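Local coordinates for prephenate dehydrogenase (Aquifex aeolicus, PDB 2G5C), which probably catalyses the NAD+-dependent oxidative decarboxylation of prephenate to 3-(4-hydroxyphenyl)pyruvate, a step in tyrosine biosynthesis, at residues L68-P71 with E77-K80; Y30-N35 with A56-F61; Q95-G100 with R231-E236. One frame throughout, in Å; residues are numbered along the deposited sequence.

Interaction 1 of 3, residues L68-P71 with E77-K80; sequences LSSP and EIAK. With NAD (nicotinamide-adenine-dinucleotide), chain E.
The CA atoms of L68 and I78 stand 8.9 Å apart, the nearest pair between the end of strand 65-68 with its following loop and helix 72-85, and at that spacing side chains alone make the contact. I78 carries it with both branches. Its CG1 branch is extended (chi2 177°), and the terminal CD1 lies 3.5 Å from S70 OG and equally near N1A of the adenine of NAD. The other branch meets the leucine more loosely, I78 CG2 lying 4.5 Å from L68 CD2. I78 CD1 abuts the hydroxyl of S70, but that hydroxyl hydrogen-bonds T74 OG1 in the first turn of the same helix. The rest of the loop turns to the cofactor. S70 CB and P71 CD lie over one side of the adenine, the latter 3.4 Å from C8A, while S70 O accepts a short bond of 2.5 Å from O3D of the nicotinamide ribose. One loop thus touches both halves of the dinucleotide. A loop that leaves a parallel strand at its C-terminal end, runs along one side of the cofactor and enters the next helix is characteristic of the Rossmann-type NAD-binding fold, and S70 is an observed NAD-binding residue of it.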
loop_
_atom_site.group_PDB
_atom_site.type_symbol
_atom_site.label_atom_id
_atom_site.label_comp_id
_atom_site.label_asym_id
_atom_site.label_seq_id
_atom_site.Cartn_x
_atom_site.Cartn_y
_atom_site.Cartn_z
ATOM N N LEU A 68 10.571 22.662 -17.110
ATOM C CA LEU A 68 11.025 21.361 -17.570
ATOM C C LEU A 68 10.070 20.306 -17.013
ATOM O O LEU A 68 9.992 20.089 -15.795
ATOM C CB LEU A 68 12.459 21.112 -17.095
ATOM C CG LEU A 68 13.472 22.145 -17.607
ATOM C CD1 LEU A 68 14.840 21.848 -17.025
ATOM C CD2 LEU A 68 13.526 22.115 -19.127
ATOM N N SER A 69 9.340 19.661 -17.916
ATOM C CA SER A 69 8.352 18.663 -17.541
ATOM C C SER A 69 8.515 17.374 -18.329
ATOM O O SER A 69 7.565 16.614 -18.500
ATOM C CB SER A 69 6.957 19.239 -17.764
ATOM O OG SER A 69 6.878 20.544 -17.215
ATOM N N SER A 70 9.727 17.144 -18.818
ATOM C CA SER A 70 10.046 15.942 -19.571
ATOM C C SER A 70 10.771 14.999 -18.609
ATOM O O SER A 70 10.940 15.317 -17.434
ATOM C CB SER A 70 10.953 16.300 -20.755
ATOM O OG SER A 70 12.099 17.020 -20.322
ATOM N N PRO A 71 11.183 13.816 -19.082
ATOM C CA PRO A 71 11.885 12.907 -18.169
ATOM C C PRO A 71 13.173 13.538 -17.635
ATOM O O PRO A 71 13.901 14.210 -18.373
ATOM C CB PRO A 71 12.139 11.684 -19.043
ATOM C CG PRO A 71 10.909 11.657 -19.911
ATOM C CD PRO A 71 10.773 13.114 -20.311
ATOM N N GLU A 77 20.588 17.319 -21.251
ATOM C CA GLU A 77 20.738 17.525 -22.691
ATOM C C GLU A 77 19.970 18.750 -23.178
ATOM O O GLU A 77 20.479 19.535 -23.976
ATOM C CB GLU A 77 20.256 16.289 -23.456
ATOM C CG GLU A 77 18.844 15.858 -23.091
ATOM C CD GLU A 77 18.356 14.671 -23.901
ATOM O OE1 GLU A 77 18.030 14.858 -25.091
ATOM O OE2 GLU A 77 18.303 13.550 -23.342
ATOM N N ILE A 78 18.740 18.907 -22.698
ATOM C CA ILE A 78 17.896 20.036 -23.082
ATOM C C ILE A 78 18.443 21.359 -22.533
ATOM O O ILE A 78 18.472 22.374 -23.239
ATOM C CB ILE A 78 16.442 19.834 -22.571
ATOM C CG1 ILE A 78 15.852 18.557 -23.173
ATOM C CG2 ILE A 78 15.575 21.025 -22.948
ATOM C CD1 ILE A 78 14.456 18.231 -22.675
ATOM N N ALA A 79 18.883 21.343 -21.277
ATOM C CA ALA A 79 19.418 22.543 -20.641
ATOM C C ALA A 79 20.593 23.123 -21.424
ATOM O O ALA A 79 20.679 24.337 -21.619
ATOM C CB ALA A 79 19.850 22.231 -19.203
ATOM N N LYS A 80 21.495 22.251 -21.865
ATOM C CA LYS A 80 22.667 22.680 -22.616
ATOM C C LYS A 80 22.274 23.390 -23.907
ATOM O O LYS A 80 22.923 24.352 -24.315
ATOM C CB LYS A 80 23.566 21.480 -22.933
ATOM C CG LYS A 80 24.062 20.751 -21.695
ATOM C CD LYS A 80 25.072 19.668 -22.040
ATOM C CE LYS A 80 26.444 20.263 -22.332
ATOM N NZ LYS A 80 27.040 20.882 -21.110
HETATM P PA NAD E . 4.470 11.990 -19.452
HETATM O O1A NAD E . 3.018 12.202 -19.337
HETATM O O2A NAD E . 4.908 10.663 -20.033
HETATM O O5B NAD E . 5.037 13.214 -20.298
HETATM C C5B NAD E . 6.403 13.288 -20.589
HETATM C C4B NAD E . 6.589 14.054 -21.886
HETATM O O4B NAD E . 7.973 14.042 -22.115
HETATM C C3B NAD E . 5.954 13.349 -23.107
HETATM O O3B NAD E . 4.980 14.160 -23.752
HETATM C C2B NAD E . 7.167 13.001 -23.973
HETATM O O2B NAD E . 6.947 12.969 -25.367
HETATM C C1B NAD E . 8.124 14.071 -23.503
HETATM N N9A NAD E . 9.564 13.924 -23.781
HETATM C C8A NAD E . 10.363 12.809 -23.687
HETATM N N7A NAD E . 11.616 13.146 -24.036
HETATM C C5A NAD E . 11.637 14.461 -24.352
HETATM C C6A NAD E . 12.633 15.354 -24.775
HETATM N N6A NAD E . 13.880 14.953 -24.944
HETATM N N1A NAD E . 12.305 16.688 -25.023
HETATM C C2A NAD E . 10.996 17.141 -24.854
HETATM N N3A NAD E . 10.004 16.265 -24.435
HETATM C C4A NAD E . 10.335 14.954 -24.192
HETATM O O3 NAD E . 5.218 12.167 -18.008
HETATM P PN NAD E . 4.685 13.039 -16.768
HETATM O O1N NAD E . 3.982 14.223 -17.298
HETATM O O2N NAD E . 3.891 12.138 -15.889
HETATM O O5D NAD E . 5.973 13.496 -15.908
HETATM C C5D NAD E . 6.952 14.363 -16.447
HETATM C C4D NAD E . 8.027 14.764 -15.412
HETATM O O4D NAD E . 7.410 15.109 -14.183
HETATM C C3D NAD E . 9.120 13.744 -15.062
HETATM O O3D NAD E . 10.391 14.391 -15.151
HETATM C C2D NAD E . 8.829 13.288 -13.641
HETATM O O2D NAD E . 10.008 12.998 -12.895
HETATM C C1D NAD E . 8.004 14.447 -13.085
HETATM N N1N NAD E . 6.923 14.099 -12.111
HETATM C C2N NAD E . 5.988 13.134 -12.479
HETATM C C3N NAD E . 4.962 12.784 -11.592
HETATM C C7N NAD E . 3.962 11.744 -12.005
HETATM O O7N NAD E . 2.973 11.424 -11.116
HETATM N N7N NAD E . 3.988 11.129 -13.174
HETATM C C4N NAD E . 4.898 13.425 -10.324
HETATM C C5N NAD E . 5.853 14.403 -9.962
HETATM C C6N NAD E . 6.869 14.732 -10.874
#

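Interaction 2 of 3, residues Y30-N35 with A56-F61; sequences YGYDIN and AKVEDF. With NAD (nicotinamide-adenine-dinucleotide), chain E.
Y30 and F61 lay their rings against each other as an offset stack, with centroids 4.3 Å apart and planes only 11° from parallel. On one face of the F61 ring, Y30 CD1 sits over the centre, whereas F61 CG meets the Y30 face nearer its rim. The slip between the rings brings F61 CB over the tyrosine as well, 3.8 Å from the ring centroid in a CH-pi contact. G31 O lies at the edge of the phenylalanine ring, 3.9 Å from F61 CE1. Y30 holds its ring anti to its own carbonyl carbon (chi1 -63°), which swings it over the 56-61 loop. With an alanine here the tyrosine ring is gone, and F61 would probably lose its stacking partner and become freer to turn. Further along strand 28-32, Y32 CB packs on V58 CG2 at 4.3 Å, and the tyrosine ring runs on from there, away from V58, to the adenine, Y32 CE2 being 3.5 Å from N1A of NAD. Beyond the strand, I34 lies on the side of the adenine opposite S70 and P71. D33 grips the adenosine ribose with both oxygens: OD1 accepts from O2B at 2.6 Å and OD2 from O3B at 2.7 Å. Each oxygen has a second donor that fixes the carboxylate. The backbone N of N35 binds D33 OD1 at 2.8 Å on its anti lone pair, an Asx turn leading into helix 36-44, and V9 N binds OD2. An acidic residue just after the second strand, clasping the adenosine ribose diol, is characteristic of NAD-binding Rossmann folds, where its charge would probably disfavour the 2'-phosphate of NADP.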
loop_
_atom_site.group_PDB
_atom_site.type_symbol
_atom_site.label_atom_id
_atom_site.label_comp_id
_atom_site.label_asym_id
_atom_site.label_seq_id
_atom_site.Cartn_x
_atom_site.Cartn_y
_atom_site.Cartn_z
ATOM N N TYR A 30 3.678 28.161 -24.686
ATOM C CA TYR A 30 4.249 27.387 -25.774
ATOM C C TYR A 30 4.696 26.021 -25.286
ATOM O O TYR A 30 4.809 25.785 -24.080
ATOM C CB TYR A 30 5.450 28.137 -26.357
ATOM C CG TYR A 30 5.104 29.471 -26.966
ATOM C CD1 TYR A 30 4.426 29.547 -28.180
ATOM C CD2 TYR A 30 5.448 30.661 -26.326
ATOM C CE1 TYR A 30 4.100 30.775 -28.746
ATOM C CE2 TYR A 30 5.127 31.896 -26.882
ATOM C CZ TYR A 30 4.452 31.947 -28.093
ATOM O OH TYR A 30 4.131 33.167 -28.655
ATOM N N GLY A 31 4.962 25.127 -26.231
ATOM C CA GLY A 31 5.397 23.798 -25.863
ATOM C C GLY A 31 6.463 23.225 -26.771
ATOM O O GLY A 31 6.533 23.546 -27.958
ATOM N N TYR A 32 7.313 22.389 -26.187
ATOM C CA TYR A 32 8.377 21.705 -26.908
ATOM C C TYR A 32 8.313 20.255 -26.470
ATOM O O TYR A 32 8.333 19.955 -25.275
ATOM C CB TYR A 32 9.758 22.268 -26.564
ATOM C CG TYR A 32 10.881 21.353 -27.010
ATOM C CD1 TYR A 32 11.045 21.023 -28.355
ATOM C CD2 TYR A 32 11.737 20.763 -26.081
ATOM C CE1 TYR A 32 12.030 20.122 -28.764
ATOM C CE2 TYR A 32 12.725 19.859 -26.478
ATOM C CZ TYR A 32 12.863 19.543 -27.818
ATOM O OH TYR A 32 13.814 18.628 -28.210
ATOM N N ASP A 33 8.232 19.357 -27.442
ATOM C CA ASP A 33 8.145 17.937 -27.162
ATOM C C ASP A 33 8.683 17.192 -28.376
ATOM O O ASP A 33 8.542 17.663 -29.505
ATOM C CB ASP A 33 6.682 17.559 -26.919
ATOM C CG ASP A 33 6.532 16.253 -26.170
ATOM O OD1 ASP A 33 6.915 15.196 -26.714
ATOM O OD2 ASP A 33 6.029 16.291 -25.026
ATOM N N ILE A 34 9.310 16.042 -28.148
ATOM C CA ILE A 34 9.847 15.254 -29.249
ATOM C C ILE A 34 8.737 14.512 -29.974
ATOM O O ILE A 34 8.949 13.981 -31.060
ATOM C CB ILE A 34 10.863 14.201 -28.763
ATOM C CG1 ILE A 34 10.222 13.325 -27.682
ATOM C CG2 ILE A 34 12.122 14.885 -28.279
ATOM C CD1 ILE A 34 11.042 12.110 -27.304
ATOM N N ASN A 35 7.556 14.467 -29.366
ATOM C CA ASN A 35 6.425 13.768 -29.962
ATOM C C ASN A 35 5.445 14.718 -30.639
ATOM O O ASN A 35 4.840 15.572 -29.989
ATOM C CB ASN A 35 5.692 12.951 -28.898
ATOM C CG ASN A 35 4.400 12.345 -29.413
ATOM O OD1 ASN A 35 4.402 11.559 -30.357
ATOM N ND2 ASN A 35 3.289 12.712 -28.794
ATOM N N ALA A 56 15.419 23.883 -31.658
ATOM C CA ALA A 56 15.946 25.119 -32.233
ATOM C C ALA A 56 14.841 26.155 -32.426
ATOM O O ALA A 56 15.042 27.341 -32.168
ATOM C CB ALA A 56 16.632 24.824 -33.565
ATOM N N LYS A 57 13.678 25.693 -32.876
ATOM C CA LYS A 57 12.524 26.556 -33.120
ATOM C C LYS A 57 12.120 27.393 -31.912
ATOM O O LYS A 57 11.592 28.495 -32.062
ATOM C CB LYS A 57 11.321 25.715 -33.551
ATOM C CG LYS A 57 10.863 25.919 -34.985
ATOM C CD LYS A 57 11.825 25.294 -35.978
ATOM C CE LYS A 57 11.217 25.260 -37.375
ATOM N NZ LYS A 57 9.940 24.480 -37.407
ATOM N N VAL A 58 12.356 26.863 -30.716
ATOM C CA VAL A 58 11.995 27.553 -29.484
ATOM C C VAL A 58 12.341 29.041 -29.466
ATOM O O VAL A 58 11.593 29.846 -28.896
ATOM C CB VAL A 58 12.652 26.876 -28.256
ATOM C CG1 VAL A 58 12.280 27.627 -26.992
ATOM C CG2 VAL A 58 12.201 25.420 -28.163
ATOM N N GLU A 59 13.461 29.413 -30.085
ATOM C CA GLU A 59 13.867 30.818 -30.102
ATOM C C GLU A 59 12.786 31.721 -30.693
ATOM O O GLU A 59 12.730 32.907 -30.379
ATOM C CB GLU A 59 15.177 31.010 -30.876
ATOM C CG GLU A 59 15.030 31.082 -32.388
ATOM C CD GLU A 59 16.322 31.506 -33.067
ATOM O OE1 GLU A 59 16.977 32.451 -32.568
ATOM O OE2 GLU A 59 16.682 30.907 -34.101
ATOM N N ASP A 60 11.923 31.162 -31.540
ATOM C CA ASP A 60 10.849 31.953 -32.139
ATOM C C ASP A 60 9.823 32.321 -31.079
ATOM O O ASP A 60 9.088 33.297 -31.224
ATOM C CB ASP A 60 10.171 31.172 -33.268
ATOM C CG ASP A 60 11.045 31.047 -34.502
ATOM O OD1 ASP A 60 10.733 30.208 -35.370
ATOM O OD2 ASP A 60 12.041 31.792 -34.610
ATOM N N PHE A 61 9.786 31.534 -30.008
ATOM C CA PHE A 61 8.858 31.758 -28.904
ATOM C C PHE A 61 9.477 32.696 -27.875
ATOM O O PHE A 61 8.771 33.239 -27.023
ATOM C CB PHE A 61 8.526 30.434 -28.202
ATOM C CG PHE A 61 7.974 29.367 -29.109
ATOM C CD1 PHE A 61 7.936 28.040 -28.683
ATOM C CD2 PHE A 61 7.472 29.678 -30.368
ATOM C CE1 PHE A 61 7.407 27.037 -29.491
ATOM C CE2 PHE A 61 6.939 28.681 -31.188
ATOM C CZ PHE A 61 6.908 27.356 -30.744
HETATM P PA NAD E . 4.470 11.990 -19.452
HETATM O O1A NAD E . 3.018 12.202 -19.337
HETATM O O2A NAD E . 4.908 10.663 -20.033
HETATM O O5B NAD E . 5.037 13.214 -20.298
HETATM C C5B NAD E . 6.403 13.288 -20.589
HETATM C C4B NAD E . 6.589 14.054 -21.886
HETATM O O4B NAD E . 7.973 14.042 -22.115
HETATM C C3B NAD E . 5.954 13.349 -23.107
HETATM O O3B NAD E . 4.980 14.160 -23.752
HETATM C C2B NAD E . 7.167 13.001 -23.973
HETATM O O2B NAD E . 6.947 12.969 -25.367
HETATM C C1B NAD E . 8.124 14.071 -23.503
HETATM N N9A NAD E . 9.564 13.924 -23.781
HETATM C C8A NAD E . 10.363 12.809 -23.687
HETATM N N7A NAD E . 11.616 13.146 -24.036
HETATM C C5A NAD E . 11.637 14.461 -24.352
HETATM C C6A NAD E . 12.633 15.354 -24.775
HETATM N N6A NAD E . 13.880 14.953 -24.944
HETATM N N1A NAD E . 12.305 16.688 -25.023
HETATM C C2A NAD E . 10.996 17.141 -24.854
HETATM N N3A NAD E . 10.004 16.265 -24.435
HETATM C C4A NAD E . 10.335 14.954 -24.192
HETATM O O3 NAD E . 5.218 12.167 -18.008
HETATM P PN NAD E . 4.685 13.039 -16.768
HETATM O O1N NAD E . 3.982 14.223 -17.298
HETATM O O2N NAD E . 3.891 12.138 -15.889
HETATM O O5D NAD E . 5.973 13.496 -15.908
HETATM C C5D NAD E . 6.952 14.363 -16.447
HETATM C C4D NAD E . 8.027 14.764 -15.412
HETATM O O4D NAD E . 7.410 15.109 -14.183
HETATM C C3D NAD E . 9.120 13.744 -15.062
HETATM O O3D NAD E . 10.391 14.391 -15.151
HETATM C C2D NAD E . 8.829 13.288 -13.641
HETATM O O2D NAD E . 10.008 12.998 -12.895
HETATM C C1D NAD E . 8.004 14.447 -13.085
HETATM N N1N NAD E . 6.923 14.099 -12.111
HETATM C C2N NAD E . 5.988 13.134 -12.479
HETATM C C3N NAD E . 4.962 12.784 -11.592
HETATM C C7N NAD E . 3.962 11.744 -12.005
HETATM O O7N NAD E . 2.973 11.424 -11.116
HETATM N N7N NAD E . 3.988 11.129 -13.174
HETATM C C4N NAD E . 4.898 13.425 -10.324
HETATM C C5N NAD E . 5.853 14.403 -9.962
HETATM C C6N NAD E . 6.869 14.732 -10.874
#

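Interaction 3 of 3, residues Q95-G100 with R231-E236; sequences QGSVKG and RDIFLE. With NAD (nicotinamide-adenine-dinucleotide), chain E.
V98 straddles one turn of helix 227-236, its two methyls parted between residues three apart: CG1 meets I233 CG2 at 4.1 Å, and CG2 presses on E236 CG at 3.3 Å, a tight fit. The side chains meet at a slant, one methyl of the valine to each partner. The isoleucine also uses its other branch, whose CD1 comes to 4.2 Å from S97 CB, so that I233 touches two successive residues of the loop. E236 sets its CG anti to the backbone N (chi1 -167°), which lays the aliphatic part on V98, and then bends at chi2 (74°) to carry the carboxylate on past the valine toward K99 O. There E236 OE2 accepts from a water at 2.6 Å; the same water donates to K99 O, also at 2.6 Å, and R76 provides a salt bridge to this carboxylate oxygen. The carboxylate is therefore linked both to the loop and to helix 72-85. In the fold, the loop follows strand 91-94 of the nucleotide-binding domain, while the helix belongs to the dimerization domain, so these side chains pack across the interface between the two domains. On the helix, F234 points away from the loop and packs against I259 of the second subunit. On the loop's cofactor side, S97 grips O2D of the nicotinamide ribose twice, through its backbone N at 3.2 Å and its OG at 3.1 Å. K99 folds back from the helix instead: its NZ binds V98 O at 2.9 Å from 49° above the carbonyl plane, and a salt bridge to D94 and a hydrogen bond to G117 O further secure the ammonium group.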
loop_
_atom_site.group_PDB
_atom_site.type_symbol
_atom_site.label_atom_id
_atom_site.label_comp_id
_atom_site.label_asym_id
_atom_site.label_seq_id
_atom_site.Cartn_x
_atom_site.Cartn_y
_atom_site.Cartn_z
ATOM N N GLN A 95 10.006 20.140 -12.744
ATOM C CA GLN A 95 9.018 19.350 -12.016
ATOM C C GLN A 95 9.599 17.983 -11.678
ATOM O O GLN A 95 8.919 17.145 -11.087
ATOM C CB GLN A 95 7.760 19.154 -12.870
ATOM C CG GLN A 95 6.914 20.397 -13.030
ATOM C CD GLN A 95 5.543 20.095 -13.609
ATOM O OE1 GLN A 95 5.355 20.069 -14.826
ATOM N NE2 GLN A 95 4.579 19.853 -12.730
ATOM N N GLY A 96 10.853 17.761 -12.063
ATOM C CA GLY A 96 11.507 16.485 -11.810
ATOM C C GLY A 96 11.263 15.927 -10.417
ATOM O O GLY A 96 11.177 16.686 -9.452
ATOM N N SER A 97 11.153 14.603 -10.322
ATOM C CA SER A 97 10.909 13.920 -9.053
ATOM C C SER A 97 12.163 13.884 -8.197
ATOM O O SER A 97 12.091 13.699 -6.982
ATOM C CB SER A 97 10.438 12.481 -9.300
ATOM O OG SER A 97 9.196 12.449 -9.977
ATOM N N VAL A 98 13.314 14.032 -8.840
ATOM C CA VAL A 98 14.585 14.027 -8.130
ATOM C C VAL A 98 15.275 15.381 -8.263
ATOM O O VAL A 98 15.091 16.098 -9.244
ATOM C CB VAL A 98 15.540 12.924 -8.664
ATOM C CG1 VAL A 98 14.896 11.551 -8.508
ATOM C CG2 VAL A 98 15.883 13.188 -10.120
ATOM N N LYS A 99 16.060 15.728 -7.254
ATOM C CA LYS A 99 16.796 16.981 -7.246
ATOM C C LYS A 99 18.253 16.577 -7.050
ATOM O O LYS A 99 18.883 16.071 -7.973
ATOM C CB LYS A 99 16.303 17.871 -6.100
ATOM C CG LYS A 99 14.827 18.293 -6.211
ATOM C CD LYS A 99 14.611 19.552 -7.074
ATOM C CE LYS A 99 14.830 19.323 -8.574
ATOM N NZ LYS A 99 13.689 18.627 -9.255
ATOM N N GLY A 100 18.776 16.770 -5.846
ATOM C CA GLY A 100 20.150 16.383 -5.579
ATOM C C GLY A 100 21.144 16.927 -6.582
ATOM O O GLY A 100 21.112 18.111 -6.915
ATOM N N ARG A 231 13.322 3.314 -13.167
ATOM C CA ARG A 231 14.688 2.880 -13.459
ATOM C C ARG A 231 15.573 4.119 -13.388
ATOM O O ARG A 231 16.712 4.064 -12.923
ATOM C CB ARG A 231 14.815 2.303 -14.868
ATOM C CG ARG A 231 16.271 2.072 -15.275
ATOM C CD ARG A 231 16.459 2.086 -16.783
ATOM N NE ARG A 231 16.277 3.418 -17.347
ATOM C CZ ARG A 231 16.214 3.671 -18.650
ATOM N NH1 ARG A 231 16.316 2.677 -19.522
ATOM N NH2 ARG A 231 16.054 4.917 -19.083
ATOM N N ASP A 232 15.040 5.238 -13.865
ATOM C CA ASP A 232 15.790 6.486 -13.861
ATOM C C ASP A 232 15.919 7.029 -12.442
ATOM O O ASP A 232 16.984 7.480 -12.041
ATOM C CB ASP A 232 15.113 7.520 -14.769
ATOM C CG ASP A 232 15.043 7.065 -16.223
ATOM O OD1 ASP A 232 15.950 6.329 -16.661
ATOM O OD2 ASP A 232 14.092 7.453 -16.935
ATOM N N ILE A 233 14.833 6.972 -11.682
ATOM C CA ILE A 233 14.866 7.456 -10.313
ATOM C C ILE A 233 15.856 6.635 -9.494
ATOM O O ILE A 233 16.665 7.192 -8.763
ATOM C CB ILE A 233 13.463 7.390 -9.667
ATOM C CG1 ILE A 233 12.538 8.397 -10.356
ATOM C CG2 ILE A 233 13.555 7.669 -8.173
ATOM C CD1 ILE A 233 11.110 8.391 -9.832
ATOM N N PHE A 234 15.800 5.312 -9.624
ATOM C CA PHE A 234 16.708 4.449 -8.877
ATOM C C PHE A 234 18.163 4.709 -9.256
ATOM O O PHE A 234 19.061 4.546 -8.430
ATOM C CB PHE A 234 16.354 2.966 -9.084
ATOM C CG PHE A 234 15.038 2.559 -8.468
ATOM C CD1 PHE A 234 14.568 3.187 -7.314
ATOM C CD2 PHE A 234 14.287 1.524 -9.015
ATOM C CE1 PHE A 234 13.369 2.789 -6.716
ATOM C CE2 PHE A 234 13.085 1.117 -8.424
ATOM C CZ PHE A 234 12.625 1.752 -7.273
ATOM N N LEU A 235 18.400 5.119 -10.500
ATOM C CA LEU A 235 19.757 5.430 -10.942
ATOM C C LEU A 235 20.172 6.802 -10.418
ATOM O O LEU A 235 21.233 6.956 -9.816
ATOM C CB LEU A 235 19.856 5.454 -12.474
ATOM C CG LEU A 235 21.154 6.092 -13.005
ATOM C CD1 LEU A 235 22.348 5.206 -12.668
ATOM C CD2 LEU A 235 21.063 6.301 -14.510
ATOM N N GLU A 236 19.322 7.795 -10.658
ATOM C CA GLU A 236 19.590 9.169 -10.247
ATOM C C GLU A 236 19.769 9.339 -8.736
ATOM O O GLU A 236 20.564 10.170 -8.294
ATOM C CB GLU A 236 18.455 10.074 -10.729
ATOM C CG GLU A 236 18.729 11.574 -10.643
ATOM C CD GLU A 236 19.694 12.065 -11.712
ATOM O OE1 GLU A 236 19.737 11.447 -12.802
ATOM O OE2 GLU A 236 20.393 13.076 -11.470
HETATM P PA NAD E . 4.470 11.990 -19.452
HETATM O O1A NAD E . 3.018 12.202 -19.337
HETATM O O2A NAD E . 4.908 10.663 -20.033
HETATM O O5B NAD E . 5.037 13.214 -20.298
HETATM C C5B NAD E . 6.403 13.288 -20.589
HETATM C C4B NAD E . 6.589 14.054 -21.886
HETATM O O4B NAD E . 7.973 14.042 -22.115
HETATM C C3B NAD E . 5.954 13.349 -23.107
HETATM O O3B NAD E . 4.980 14.160 -23.752
HETATM C C2B NAD E . 7.167 13.001 -23.973
HETATM O O2B NAD E . 6.947 12.969 -25.367
HETATM C C1B NAD E . 8.124 14.071 -23.503
HETATM N N9A NAD E . 9.564 13.924 -23.781
HETATM C C8A NAD E . 10.363 12.809 -23.687
HETATM N N7A NAD E . 11.616 13.146 -24.036
HETATM C C5A NAD E . 11.637 14.461 -24.352
HETATM C C6A NAD E . 12.633 15.354 -24.775
HETATM N N6A NAD E . 13.880 14.953 -24.944
HETATM N N1A NAD E . 12.305 16.688 -25.023
HETATM C C2A NAD E . 10.996 17.141 -24.854
HETATM N N3A NAD E . 10.004 16.265 -24.435
HETATM C C4A NAD E . 10.335 14.954 -24.192
HETATM O O3 NAD E . 5.218 12.167 -18.008
HETATM P PN NAD E . 4.685 13.039 -16.768
HETATM O O1N NAD E . 3.982 14.223 -17.298
HETATM O O2N NAD E . 3.891 12.138 -15.889
HETATM O O5D NAD E . 5.973 13.496 -15.908
HETATM C C5D NAD E . 6.952 14.363 -16.447
HETATM C C4D NAD E . 8.027 14.764 -15.412
HETATM O O4D NAD E . 7.410 15.109 -14.183
HETATM C C3D NAD E . 9.120 13.744 -15.062
HETATM O O3D NAD E . 10.391 14.391 -15.151
HETATM C C2D NAD E . 8.829 13.288 -13.641
HETATM O O2D NAD E . 10.008 12.998 -12.895
HETATM C C1D NAD E . 8.004 14.447 -13.085
HETATM N N1N NAD E . 6.923 14.099 -12.111
HETATM C C2N NAD E . 5.988 13.134 -12.479
HETATM C C3N NAD E . 4.962 12.784 -11.592
HETATM C C7N NAD E . 3.962 11.744 -12.005
HETATM O O7N NAD E . 2.973 11.424 -11.116
HETATM N N7N NAD E . 3.988 11.129 -13.174
HETATM C C4N NAD E . 4.898 13.425 -10.324
HETATM C C5N NAD E . 5.853 14.403 -9.962
HETATM C C6N NAD E . 6.869 14.732 -10.874
HETATM O O HOH W 1 19.905 13.959 -9.081
#

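Overall arrangement
All three contacts are buried and all touch the same NAD, yet they serve different parts of the fold. Interactions 1 and 2 lie within the nucleotide-binding domain and both pack on strand 3-7; interaction 3, closest to the centre of the chain, joins that domain to the dimerization domain. Interaction 2, about 22 Å from that centre, relies on aromatic stacking and a carboxylate for the adenosine end. Interaction 1 is small and aliphatic between its segments, whereas interaction 3 adds a water bridge to its apolar packing. Interactions 1 and 3 are coupled directly by a probable hydrogen bond between S69 OG and Q95 OE1; 2 and 3 stand about 24 Å apart between centres.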